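Local structure of DELTA1-pyrroline-2-carboxylate reductase (Thermococcus litoralis DSM 5473, 6T3E) at residues N72-M78 against K91-P97; V273-D279 against F318-G322; K152-G158 against I176-Y182. The protein catalyses the reduction of Delta1-pyrroline-2-carboxylate to L-proline with a nicotinamide dinucleotide such as NADH, probably as part of L-hydroxyproline metabolism. All coordinates share one frame; numbering follows the deposited sequence.

Contact 1 (N72-M78 against K91-P97). With PRO (proline), chain E.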
loop_
_atom_site.group_PDB
_atom_site.type_symbol
_atom_site.label_atom_id
_atom_site.label_comp_id
_atom_site.label_asym_id
_atom_site.label_seq_id
_atom_site.Cartn_x
_atom_site.Cartn_y
_atom_site.Cartn_z
ATOM N N ASN B 72 -5.263 19.363 1.999
ATOM C CA ASN B 72 -3.912 19.813 1.680
ATOM C C ASN B 72 -2.855 18.808 2.154
ATOM O O ASN B 72 -1.937 19.127 2.916
ATOM C CB ASN B 72 -3.681 21.202 2.277
ATOM C CG ASN B 72 -2.368 21.782 1.870
ATOM O OD1 ASN B 72 -1.897 21.527 0.763
ATOM N ND2 ASN B 72 -1.765 22.585 2.749
ATOM N N GLY B 73 -2.971 17.580 1.646
ATOM C CA GLY B 73 -2.057 16.538 2.061
ATOM C C GLY B 73 -1.870 15.445 1.028
ATOM O O GLY B 73 -2.541 15.392 -0.007
ATOM N N PHE B 74 -0.891 14.596 1.314
ATOM C CA PHE B 74 -0.618 13.408 0.525
ATOM C C PHE B 74 -0.467 12.215 1.455
ATOM O O PHE B 74 -0.022 12.359 2.598
ATOM C CB PHE B 74 0.663 13.564 -0.313
ATOM C CG PHE B 74 0.678 14.769 -1.182
ATOM C CD1 PHE B 74 1.087 15.991 -0.683
ATOM C CD2 PHE B 74 0.290 14.684 -2.507
ATOM C CE1 PHE B 74 1.106 17.120 -1.497
ATOM C CE2 PHE B 74 0.310 15.796 -3.326
ATOM C CZ PHE B 74 0.724 17.016 -2.823
ATOM N N ILE B 75 -0.829 11.032 0.964
ATOM C CA ILE B 75 -0.534 9.784 1.658
ATOM C C ILE B 75 0.130 8.831 0.670
ATOM O O ILE B 75 -0.336 8.675 -0.468
ATOM C CB ILE B 75 -1.781 9.155 2.306
ATOM C CG1 ILE B 75 -1.398 7.845 2.993
ATOM C CG2 ILE B 75 -2.892 8.953 1.316
ATOM C CD1 ILE B 75 -2.212 7.558 4.220
ATOM N N LEU B 76 1.244 8.231 1.091
ATOM C CA LEU B 76 2.098 7.446 0.208
ATOM C C LEU B 76 2.175 6.002 0.702
ATOM O O LEU B 76 2.485 5.751 1.872
ATOM C CB LEU B 76 3.488 8.096 0.120
ATOM C CG LEU B 76 3.604 9.439 -0.635
ATOM C CD1 LEU B 76 3.229 10.688 0.216
ATOM C CD2 LEU B 76 4.982 9.621 -1.255
ATOM N N TYR B 77 1.951 5.052 -0.203
ATOM C CA TYR B 77 1.970 3.624 0.112
ATOM C C TYR B 77 3.141 2.991 -0.632
ATOM O O TYR B 77 3.131 2.919 -1.868
ATOM C CB TYR B 77 0.630 2.979 -0.251
ATOM C CG TYR B 77 -0.536 3.735 0.348
ATOM C CD1 TYR B 77 -0.997 3.440 1.629
ATOM C CD2 TYR B 77 -1.142 4.774 -0.340
ATOM C CE1 TYR B 77 -2.048 4.151 2.195
ATOM C CE2 TYR B 77 -2.192 5.493 0.218
ATOM C CZ TYR B 77 -2.642 5.172 1.477
ATOM O OH TYR B 77 -3.682 5.883 2.020
ATOM N N MET B 78 4.145 2.534 0.137
ATOM C CA MET B 78 5.459 2.136 -0.369
ATOM C C MET B 78 5.767 0.704 0.054
ATOM O O MET B 78 6.471 0.476 1.050
ATOM C CB MET B 78 6.557 3.083 0.128
ATOM C CG MET B 78 6.274 4.569 -0.103
ATOM S SD MET B 78 7.454 5.707 0.659
ATOM C CE MET B 78 8.992 5.263 -0.143
ATOM N N LYS B 91 5.321 0.747 4.012
ATOM C CA LYS B 91 5.258 1.953 4.826
ATOM C C LYS B 91 4.101 2.812 4.342
ATOM O O LYS B 91 3.913 2.979 3.133
ATOM C CB LYS B 91 6.569 2.742 4.759
ATOM C CG LYS B 91 6.605 4.014 5.619
ATOM C CD LYS B 91 8.006 4.644 5.633
ATOM C CE LYS B 91 8.205 5.602 4.454
ATOM N NZ LYS B 91 9.449 6.435 4.566
ATOM N N VAL B 92 3.306 3.314 5.281
ATOM C CA VAL B 92 2.233 4.259 5.001
ATOM C C VAL B 92 2.684 5.588 5.581
ATOM O O VAL B 92 2.720 5.748 6.804
ATOM C CB VAL B 92 0.897 3.817 5.598
ATOM C CG1 VAL B 92 -0.181 4.789 5.180
ATOM C CG2 VAL B 92 0.558 2.390 5.160
ATOM N N VAL B 93 3.116 6.507 4.719
ATOM C CA VAL B 93 3.644 7.799 5.137
ATOM C C VAL B 93 2.827 8.915 4.497
ATOM O O VAL B 93 2.437 8.834 3.325
ATOM C CB VAL B 93 5.136 7.946 4.779
ATOM C CG1 VAL B 93 5.344 7.788 3.291
ATOM C CG2 VAL B 93 5.646 9.298 5.225
ATOM N N SER B 94 2.625 9.989 5.254
ATOM C CA SER B 94 1.796 11.103 4.827
ATOM C C SER B 94 2.576 12.400 4.947
ATOM O O SER B 94 3.465 12.541 5.795
ATOM C CB SER B 94 0.510 11.196 5.646
ATOM O OG SER B 94 0.815 11.388 7.013
ATOM N N LEU B 95 2.244 13.337 4.060
ATOM C CA LEU B 95 2.858 14.660 4.008
ATOM C C LEU B 95 1.760 15.714 4.074
ATOM O O LEU B 95 0.978 15.853 3.130
ATOM C CB LEU B 95 3.675 14.814 2.730
ATOM C CG LEU B 95 4.197 16.217 2.462
ATOM C CD1 LEU B 95 5.040 16.641 3.634
ATOM C CD2 LEU B 95 5.006 16.270 1.173
ATOM N N TYR B 96 1.684 16.446 5.184
ATOM C CA TYR B 96 0.750 17.573 5.316
ATOM C C TYR B 96 1.551 18.813 5.678
ATOM O O TYR B 96 1.815 19.052 6.868
ATOM C CB TYR B 96 -0.324 17.293 6.369
ATOM C CG TYR B 96 -1.418 16.348 5.888
ATOM C CD1 TYR B 96 -1.110 15.058 5.426
ATOM C CD2 TYR B 96 -2.754 16.730 5.915
ATOM C CE1 TYR B 96 -2.095 14.196 4.990
ATOM C CE2 TYR B 96 -3.752 15.872 5.480
ATOM C CZ TYR B 96 -3.416 14.605 5.011
ATOM O OH TYR B 96 -4.414 13.743 4.586
ATOM N N PRO B 97 1.903 19.657 4.700
ATOM C CA PRO B 97 2.835 20.772 4.969
ATOM C C PRO B 97 2.352 21.774 6.006
ATOM O O PRO B 97 3.182 22.498 6.572
ATOM C CB PRO B 97 2.984 21.436 3.595
ATOM C CG PRO B 97 2.558 20.402 2.613
ATOM C CD PRO B 97 1.491 19.609 3.288
HETATM N N PRO E . 8.331 11.341 0.693
HETATM C CA PRO E . 8.753 10.809 1.993
HETATM C C PRO E . 9.051 9.311 2.000
HETATM O O PRO E . 9.302 8.678 0.964
HETATM C CB PRO E . 7.554 11.117 2.887
HETATM C CG PRO E . 7.003 12.394 2.329
HETATM C CD PRO E . 7.313 12.399 0.841
HETATM O OXT PRO E . 9.042 8.695 3.066
#
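The ring of Y96 lies flat over G73, whose CA stands 3.6 Å from the ring centroid and almost on the ring normal, a CH-pi contact over one face. Any side chain on G73 would run into this ring. With chi1 at -77°, CG of Y96 is beside its own backbone N, which lays the ring alongside the partner strand, its face against G73, while its OH bonds to P116 O of the second subunit. Putting an alanine at Y96 would probably uncover G73 on this side and leave P116 O of the second subunit without its hydroxyl partner. Strands 73-82 and 87-95 form an antiparallel hairpin in the mixed sheet: the hydrogen-bonded pairs F74-L95, L76-V93 and M78-K91 are each closed by two backbone bonds. Their side chains share the face that receives the bound proline. V93 CG2 touches proline CB at 3.5 Å, and its other methyl, CG1, meets L76 CB at 3.7 Å. M78 and K91 run side by side, SD of M78 3.9 Å from CE of K91; the lysine bends at chi3 (87°), and its NZ bonds to proline OXT at 2.7 Å. D327 and T131 also hold that NZ. On the face of I75, Y77 and V92, V92 CG1 sits 3.6 Å from both I75 CD1 and Y77 CE1, and N114 of the second subunit packs against I75 and V92.

Contact 2 (V273-D279 against F318-G322). With NAI (1,4-dihydronicotinamide adenine dinucleotide), chain F; PRO (proline), chain E.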
loop_
_atom_site.group_PDB
_atom_site.type_symbol
_atom_site.label_atom_id
_atom_site.label_comp_id
_atom_site.label_asym_id
_atom_site.label_seq_id
_atom_site.Cartn_x
_atom_site.Cartn_y
_atom_site.Cartn_z
ATOM N N VAL B 273 11.952 9.376 -9.342
ATOM C CA VAL B 273 12.210 10.804 -9.504
ATOM C C VAL B 273 11.466 11.343 -10.721
ATOM O O VAL B 273 10.750 12.347 -10.633
ATOM C CB VAL B 273 13.723 11.078 -9.604
ATOM C CG1 VAL B 273 13.969 12.329 -10.410
ATOM C CG2 VAL B 273 14.358 11.219 -8.221
ATOM N N LEU B 274 11.562 10.638 -11.854
ATOM C CA LEU B 274 10.941 11.092 -13.096
ATOM C C LEU B 274 9.421 11.135 -13.025
ATOM O O LEU B 274 8.795 11.824 -13.836
ATOM C CB LEU B 274 11.350 10.184 -14.255
ATOM C CG LEU B 274 12.781 10.309 -14.773
ATOM C CD1 LEU B 274 13.147 9.084 -15.601
ATOM C CD2 LEU B 274 12.942 11.551 -15.575
ATOM N N ASN B 275 8.812 10.385 -12.112
ATOM C CA ASN B 275 7.367 10.386 -11.945
ATOM C C ASN B 275 6.881 11.303 -10.828
ATOM O O ASN B 275 5.680 11.591 -10.771
ATOM C CB ASN B 275 6.860 8.967 -11.664
ATOM C CG ASN B 275 6.709 8.137 -12.926
ATOM O OD1 ASN B 275 5.665 8.158 -13.586
ATOM N ND2 ASN B 275 7.756 7.393 -13.265
ATOM N N GLU B 276 7.752 11.703 -9.897
ATOM C CA GLU B 276 7.264 12.365 -8.689
ATOM C C GLU B 276 7.921 13.710 -8.411
ATOM O O GLU B 276 7.309 14.565 -7.766
ATOM C CB GLU B 276 7.461 11.457 -7.465
ATOM C CG GLU B 276 6.840 10.063 -7.567
ATOM C CD GLU B 276 7.387 9.097 -6.506
ATOM O OE1 GLU B 276 8.469 9.386 -5.941
ATOM O OE2 GLU B 276 6.742 8.053 -6.235
ATOM N N SER B 277 9.146 13.930 -8.891
ATOM C CA SER B 277 9.950 15.070 -8.457
ATOM C C SER B 277 9.819 16.233 -9.431
ATOM O O SER B 277 10.358 16.184 -10.542
ATOM C CB SER B 277 11.418 14.688 -8.308
ATOM O OG SER B 277 12.151 15.827 -7.890
ATOM N N GLY B 278 9.161 17.306 -8.989
ATOM C CA GLY B 278 9.124 18.510 -9.793
ATOM C C GLY B 278 10.481 19.144 -9.986
ATOM O O GLY B 278 10.693 19.832 -10.994
ATOM N N ASP B 279 11.416 18.894 -9.061
ATOM C CA ASP B 279 12.783 19.393 -9.209
ATOM C C ASP B 279 13.413 18.931 -10.518
ATOM O O ASP B 279 14.317 19.590 -11.042
ATOM C CB ASP B 279 13.636 18.946 -8.019
ATOM C CG ASP B 279 13.508 19.879 -6.812
ATOM O OD1 ASP B 279 13.860 21.074 -6.960
ATOM O OD2 ASP B 279 13.064 19.419 -5.722
ATOM N N PHE B 318 22.620 14.997 -5.682
ATOM C CA PHE B 318 21.870 13.776 -5.404
ATOM C C PHE B 318 20.428 14.168 -5.111
ATOM O O PHE B 318 20.151 14.836 -4.108
ATOM C CB PHE B 318 22.476 13.003 -4.232
ATOM C CG PHE B 318 21.621 11.854 -3.754
ATOM C CD1 PHE B 318 21.221 10.862 -4.635
ATOM C CD2 PHE B 318 21.228 11.764 -2.425
ATOM C CE1 PHE B 318 20.437 9.807 -4.203
ATOM C CE2 PHE B 318 20.450 10.716 -1.983
ATOM C CZ PHE B 318 20.050 9.733 -2.875
ATOM N N LYS B 319 19.516 13.752 -5.984
ATOM C CA LYS B 319 18.101 14.051 -5.837
ATOM C C LYS B 319 17.399 12.835 -5.261
ATOM O O LYS B 319 17.436 11.756 -5.858
ATOM C CB LYS B 319 17.476 14.432 -7.176
ATOM C CG LYS B 319 16.032 14.851 -7.022
ATOM C CD LYS B 319 15.933 16.081 -6.141
ATOM C CE LYS B 319 14.860 15.948 -5.085
ATOM N NZ LYS B 319 14.593 17.293 -4.474
ATOM N N SER B 320 16.758 13.006 -4.112
ATOM C CA SER B 320 16.129 11.901 -3.409
ATOM C C SER B 320 14.668 12.217 -3.153
ATOM O O SER B 320 14.344 13.307 -2.680
ATOM C CB SER B 320 16.839 11.602 -2.094
ATOM O OG SER B 320 15.951 10.926 -1.236
ATOM N N VAL B 321 13.797 11.271 -3.498
ATOM C CA VAL B 321 12.373 11.349 -3.188
ATOM C C VAL B 321 11.910 10.237 -2.265
ATOM O O VAL B 321 10.764 10.290 -1.793
ATOM C CB VAL B 321 11.518 11.346 -4.469
ATOM C CG1 VAL B 321 11.697 12.676 -5.226
ATOM C CG2 VAL B 321 11.880 10.160 -5.327
ATOM N N GLY B 322 12.715 9.204 -2.057
ATOM C CA GLY B 322 12.376 8.085 -1.194
ATOM C C GLY B 322 12.100 6.830 -2.004
ATOM O O GLY B 322 11.427 6.867 -3.042
HETATM P PA NAI F . 9.356 19.883 8.201
HETATM O O1A NAI F . 8.072 20.651 8.029
HETATM O O2A NAI F . 9.454 19.352 9.617
HETATM O O5B NAI F . 10.682 20.771 7.798
HETATM C C5B NAI F . 10.542 21.522 6.598
HETATM C C4B NAI F . 11.424 22.842 6.717
HETATM O O4B NAI F . 11.473 23.454 5.580
HETATM C C3B NAI F . 10.742 23.820 7.701
HETATM O O3B NAI F . 11.605 24.094 8.710
HETATM C C2B NAI F . 10.423 25.054 6.833
HETATM O O2B NAI F . 10.453 26.318 7.663
HETATM C C1B NAI F . 11.374 25.030 5.943
HETATM N N9A NAI F . 11.048 25.788 4.765
HETATM C C8A NAI F . 9.900 25.639 4.098
HETATM N N7A NAI F . 9.922 26.484 3.072
HETATM C C5A NAI F . 11.086 27.154 3.104
HETATM C C6A NAI F . 11.587 28.126 2.272
HETATM N N6A NAI F . 11.054 28.774 1.088
HETATM N N1A NAI F . 12.786 28.655 2.507
HETATM C C2A NAI F . 13.509 28.213 3.566
HETATM N N3A NAI F . 13.015 27.251 4.385
HETATM C C4A NAI F . 11.786 26.728 4.142
HETATM O O3 NAI F . 9.280 18.630 7.107
HETATM P PN NAI F . 10.515 17.534 6.883
HETATM O O1N NAI F . 10.054 16.278 7.595
HETATM O O2N NAI F . 11.821 18.064 7.406
HETATM O O5D NAI F . 10.677 17.243 5.293
HETATM C C5D NAI F . 11.484 18.096 4.570
HETATM C C4D NAI F . 11.303 17.775 3.063
HETATM O O4D NAI F . 11.783 16.586 2.757
HETATM C C3D NAI F . 9.807 17.725 2.717
HETATM O O3D NAI F . 9.611 18.329 1.490
HETATM C C2D NAI F . 9.486 16.229 2.587
HETATM O O2D NAI F . 8.259 16.071 1.689
HETATM C C1D NAI F . 10.586 15.753 2.064
HETATM N N1N NAI F . 10.750 14.329 2.403
HETATM C C2N NAI F . 11.244 13.381 1.423
HETATM C C3N NAI F . 11.859 12.033 1.894
HETATM C C7N NAI F . 12.924 11.415 0.947
HETATM O O7N NAI F . 13.232 12.031 -0.006
HETATM N N7N NAI F . 13.526 10.096 1.247
HETATM C C4N NAI F . 11.938 11.699 3.370
HETATM C C5N NAI F . 10.938 12.484 4.229
HETATM C C6N NAI F . 10.418 13.844 3.729
HETATM N N PRO E . 8.331 11.341 0.693
HETATM C CA PRO E . 8.753 10.809 1.993
HETATM C C PRO E . 9.051 9.311 2.000
HETATM O O PRO E . 9.302 8.678 0.964
HETATM C CB PRO E . 7.554 11.117 2.887
HETATM C CG PRO E . 7.003 12.394 2.329
HETATM C CD PRO E . 7.313 12.399 0.841
HETATM O OXT PRO E . 9.042 8.695 3.066
#
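No backbone hydrogen bond joins 273-279 to 318-322; their nearest CA atoms, V273 and V321, are 6.3 Å apart, and side chains span the distance. Helix 270-276 stops at E276, its end marked by V273 O, which accepts from both E276 N and S277 N. S277 leaves helical angles and takes the N-cap position of helix 278-286, while strand 316-319 runs out into the loop of S320, V321 and G322. K319 carries one half of the contact. Its CG is anti to the backbone N (chi1 -176°), then bends at chi2 and chi3 take the chain past S277, CE 3.9 Å from S277 OG, to a salt bridge of 2.9 Å between NZ and D279 OD2. NZ comes from above the carboxylate plane and also bonds to S244 OG; the amides of E254 and L255 hold OD1 of D279. This is the C-terminal edge of the parallel sheet in the Rossmann-type dinucleotide domain, where loops meet the cofactor. V321 carries the other half with its two methyls: CG1 rests 3.7 Å from S277 CB, and CG2 lies 3.6 Å from E276 OE1 and 4.0 Å from V273 CG2. The other oxygen of E276, OE2, forms a salt bridge with R63, which itself hydrogen-bonds the bound proline, so E276 supports the pocket from the second shell. S320 points away from the helices, and its OG donates a 3.2 Å bond to the nicotinamide amide oxygen O7N. At G322 a CB would collide with proline O.

Contact 3 (K152-G158 against I176-Y182). With NAI (1,4-dihydronicotinamide adenine dinucleotide), chain F.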
loop_
_atom_site.group_PDB
_atom_site.type_symbol
_atom_site.label_atom_id
_atom_site.label_comp_id
_atom_site.label_asym_id
_atom_site.label_seq_id
_atom_site.Cartn_x
_atom_site.Cartn_y
_atom_site.Cartn_z
ATOM N N LYS B 152 34.472 20.339 4.516
ATOM C CA LYS B 152 34.387 20.644 5.942
ATOM C C LYS B 152 33.210 21.539 6.313
ATOM O O LYS B 152 32.753 21.476 7.459
ATOM C CB LYS B 152 35.701 21.242 6.488
ATOM C CG LYS B 152 36.505 22.158 5.562
ATOM C CD LYS B 152 37.305 23.171 6.405
ATOM C CE LYS B 152 38.089 24.225 5.591
ATOM N NZ LYS B 152 39.342 23.732 4.971
ATOM N N ILE B 153 32.699 22.353 5.401
ATOM C CA ILE B 153 31.596 23.272 5.671
ATOM C C ILE B 153 30.356 22.737 4.960
ATOM O O ILE B 153 30.396 22.438 3.759
ATOM C CB ILE B 153 31.915 24.711 5.204
ATOM C CG1 ILE B 153 33.300 25.176 5.694
ATOM C CG2 ILE B 153 30.871 25.669 5.712
ATOM C CD1 ILE B 153 34.370 25.297 4.607
ATOM N N ALA B 154 29.265 22.582 5.712
ATOM C CA ALA B 154 28.002 22.093 5.180
ATOM C C ALA B 154 26.927 23.151 5.367
ATOM O O ALA B 154 26.757 23.679 6.472
ATOM C CB ALA B 154 27.574 20.798 5.866
ATOM N N GLY B 155 26.170 23.421 4.310
ATOM C CA GLY B 155 25.072 24.377 4.351
ATOM C C GLY B 155 23.741 23.646 4.348
ATOM O O GLY B 155 23.558 22.671 3.611
ATOM N N ILE B 156 22.812 24.138 5.164
ATOM C CA ILE B 156 21.510 23.512 5.335
ATOM C C ILE B 156 20.431 24.547 5.066
ATOM O O ILE B 156 20.418 25.616 5.686
ATOM C CB ILE B 156 21.348 22.904 6.740
ATOM C CG1 ILE B 156 22.615 22.135 7.115
ATOM C CG2 ILE B 156 20.149 21.999 6.782
ATOM C CD1 ILE B 156 22.610 21.559 8.503
ATOM N N ILE B 157 19.536 24.228 4.141
ATOM C CA ILE B 157 18.398 25.067 3.804
ATOM C C ILE B 157 17.144 24.288 4.164
ATOM O O ILE B 157 16.883 23.223 3.587
ATOM C CB ILE B 157 18.406 25.460 2.318
ATOM C CG1 ILE B 157 19.521 26.466 2.053
ATOM C CG2 ILE B 157 17.062 26.046 1.897
ATOM C CD1 ILE B 157 19.934 26.506 0.626
ATOM N N GLY B 158 16.371 24.822 5.115
ATOM C CA GLY B 158 15.233 24.140 5.711
ATOM C C GLY B 158 15.628 23.339 6.939
ATOM O O GLY B 158 16.092 22.203 6.812
ATOM N N ILE B 176 33.230 16.912 8.675
ATOM C CA ILE B 176 32.585 18.218 8.694
ATOM C C ILE B 176 33.044 18.994 9.922
ATOM O O ILE B 176 33.124 18.451 11.030
ATOM C CB ILE B 176 31.057 18.040 8.667
ATOM C CG1 ILE B 176 30.661 17.121 7.515
ATOM C CG2 ILE B 176 30.349 19.373 8.501
ATOM C CD1 ILE B 176 30.826 17.749 6.150
ATOM N N GLU B 177 33.346 20.272 9.735
ATOM C CA GLU B 177 33.803 21.126 10.825
ATOM C C GLU B 177 32.787 22.176 11.245
ATOM O O GLU B 177 32.650 22.448 12.440
ATOM C CB GLU B 177 35.103 21.833 10.424
ATOM C CG GLU B 177 36.362 21.169 10.919
ATOM C CD GLU B 177 37.565 21.546 10.084
ATOM O OE1 GLU B 177 37.682 22.740 9.731
ATOM O OE2 GLU B 177 38.391 20.655 9.785
ATOM N N LYS B 178 32.053 22.756 10.297
ATOM C CA LYS B 178 31.148 23.855 10.595
ATOM C C LYS B 178 29.948 23.785 9.661
ATOM O O LYS B 178 30.075 23.408 8.491
ATOM C CB LYS B 178 31.895 25.195 10.470
ATOM C CG LYS B 178 31.056 26.444 10.385
ATOM C CD LYS B 178 31.787 27.492 9.555
ATOM C CE LYS B 178 30.988 28.779 9.464
ATOM N NZ LYS B 178 31.699 29.883 8.747
ATOM N N ALA B 179 28.782 24.171 10.183
ATOM C CA ALA B 179 27.539 24.111 9.430
ATOM C C ALA B 179 26.820 25.454 9.476
ATOM O O ALA B 179 26.875 26.173 10.477
ATOM C CB ALA B 179 26.621 22.988 9.949
ATOM N N LEU B 180 26.152 25.785 8.367
ATOM C CA LEU B 180 25.350 26.999 8.219
ATOM C C LEU B 180 23.914 26.621 7.889
ATOM O O LEU B 180 23.668 25.822 6.979
ATOM C CB LEU B 180 25.902 27.902 7.111
ATOM C CG LEU B 180 27.390 28.235 7.199
ATOM C CD1 LEU B 180 27.863 28.968 5.953
ATOM C CD2 LEU B 180 27.658 29.039 8.468
ATOM N N VAL B 181 22.968 27.195 8.621
ATOM C CA VAL B 181 21.573 26.796 8.511
ATOM C C VAL B 181 20.729 28.035 8.226
ATOM O O VAL B 181 20.889 29.072 8.883
ATOM C CB VAL B 181 21.113 26.030 9.770
ATOM C CG1 VAL B 181 21.340 26.839 11.034
ATOM C CG2 VAL B 181 19.669 25.564 9.638
ATOM N N TYR B 182 19.878 27.942 7.203
ATOM C CA TYR B 182 18.939 28.997 6.865
ATOM C C TYR B 182 17.538 28.419 6.800
ATOM O O TYR B 182 17.329 27.352 6.218
ATOM C CB TYR B 182 19.299 29.646 5.529
ATOM C CG TYR B 182 18.153 30.432 4.948
ATOM C CD1 TYR B 182 17.768 31.650 5.501
ATOM C CD2 TYR B 182 17.436 29.948 3.861
ATOM C CE1 TYR B 182 16.710 32.364 4.974
ATOM C CE2 TYR B 182 16.382 30.659 3.327
ATOM C CZ TYR B 182 16.022 31.860 3.887
ATOM O OH TYR B 182 14.966 32.549 3.355
HETATM P PA NAI F . 9.356 19.883 8.201
HETATM O O1A NAI F . 8.072 20.651 8.029
HETATM O O2A NAI F . 9.454 19.352 9.617
HETATM O O5B NAI F . 10.682 20.771 7.798
HETATM C C5B NAI F . 10.542 21.522 6.598
HETATM C C4B NAI F . 11.424 22.842 6.717
HETATM O O4B NAI F . 11.473 23.454 5.580
HETATM C C3B NAI F . 10.742 23.820 7.701
HETATM O O3B NAI F . 11.605 24.094 8.710
HETATM C C2B NAI F . 10.423 25.054 6.833
HETATM O O2B NAI F . 10.453 26.318 7.663
HETATM C C1B NAI F . 11.374 25.030 5.943
HETATM N N9A NAI F . 11.048 25.788 4.765
HETATM C C8A NAI F . 9.900 25.639 4.098
HETATM N N7A NAI F . 9.922 26.484 3.072
HETATM C C5A NAI F . 11.086 27.154 3.104
HETATM C C6A NAI F . 11.587 28.126 2.272
HETATM N N6A NAI F . 11.054 28.774 1.088
HETATM N N1A NAI F . 12.786 28.655 2.507
HETATM C C2A NAI F . 13.509 28.213 3.566
HETATM N N3A NAI F . 13.015 27.251 4.385
HETATM C C4A NAI F . 11.786 26.728 4.142
HETATM O O3 NAI F . 9.280 18.630 7.107
HETATM P PN NAI F . 10.515 17.534 6.883
HETATM O O1N NAI F . 10.054 16.278 7.595
HETATM O O2N NAI F . 11.821 18.064 7.406
HETATM O O5D NAI F . 10.677 17.243 5.293
HETATM C C5D NAI F . 11.484 18.096 4.570
HETATM C C4D NAI F . 11.303 17.775 3.063
HETATM O O4D NAI F . 11.783 16.586 2.757
HETATM C C3D NAI F . 9.807 17.725 2.717
HETATM O O3D NAI F . 9.611 18.329 1.490
HETATM C C2D NAI F . 9.486 16.229 2.587
HETATM O O2D NAI F . 8.259 16.071 1.689
HETATM C C1D NAI F . 10.586 15.753 2.064
HETATM N N1N NAI F . 10.750 14.329 2.403
HETATM C C2N NAI F . 11.244 13.381 1.423
HETATM C C3N NAI F . 11.859 12.033 1.894
HETATM C C7N NAI F . 12.924 11.415 0.947
HETATM O O7N NAI F . 13.232 12.031 -0.006
HETATM N N7N NAI F . 13.526 10.096 1.247
HETATM C C4N NAI F . 11.938 11.699 3.370
HETATM C C5N NAI F . 10.938 12.484 4.229
HETATM C C6N NAI F . 10.418 13.844 3.729
#
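I156 rises from its strand against the neighbouring one: CB lies 3.7 Å from L180 O and 4.3 Å from V181 CG2, CG1 skirts that same L180 O, and CD1 reaches out to A179 CB at 4.5 Å. Chi1 of -45° keeps CG1 beside the backbone N, itself bonded to L180 O, hence that closeness. A163 and L167 of helix 161-173 and F192 of helix 186-200 pack over this side chain. Strands 153-157 and 178-182 run parallel and, with helix 161-173 between them, make a right-handed beta-alpha-beta unit of Rossmann type. At one end of the strand pair K152 O takes two donors, E177 N and K178 N; at the other G158 N bonds to Y182 O. G158 opens what looks like the GxGxxA turn, its CA 3.8 Å from O4B of the dinucleotide. Y182 turns its ring edge to I157 CG2 (4.4 Å from Y182 CD2) and brings CE2 to 3.8 Å from adenine C2A. With the G158 amide spent on the strand and Y182 meeting adenine through carbon, both probably hold the adenosine end by shape; polar bonds to the dinucleotide come from other residues, among them D183 and Q162.

In the fold
Along the chain contact 1 comes first, then contact 3, then contact 2. Contact 1 belongs to the mixed sheet, whereas contacts 2 and 3 reach the parallel sheet, 152-158 and 176-182 on neighbouring strands and 318-322 on a strand further across. The centres of contacts 1 and 2 are about 15 Å apart, touching where M78 CE comes 3.9 Å from G322 C; both line the bound proline. Contact 3 is about 23 Å from contact 2 and about 28 Å from contact 1, centre to centre, without touching either. Contacts 2 and 3 meet the dinucleotide at its nicotinamide and adenosine ends, so the cofactor spans between them; the active site probably lies where the two sheets meet.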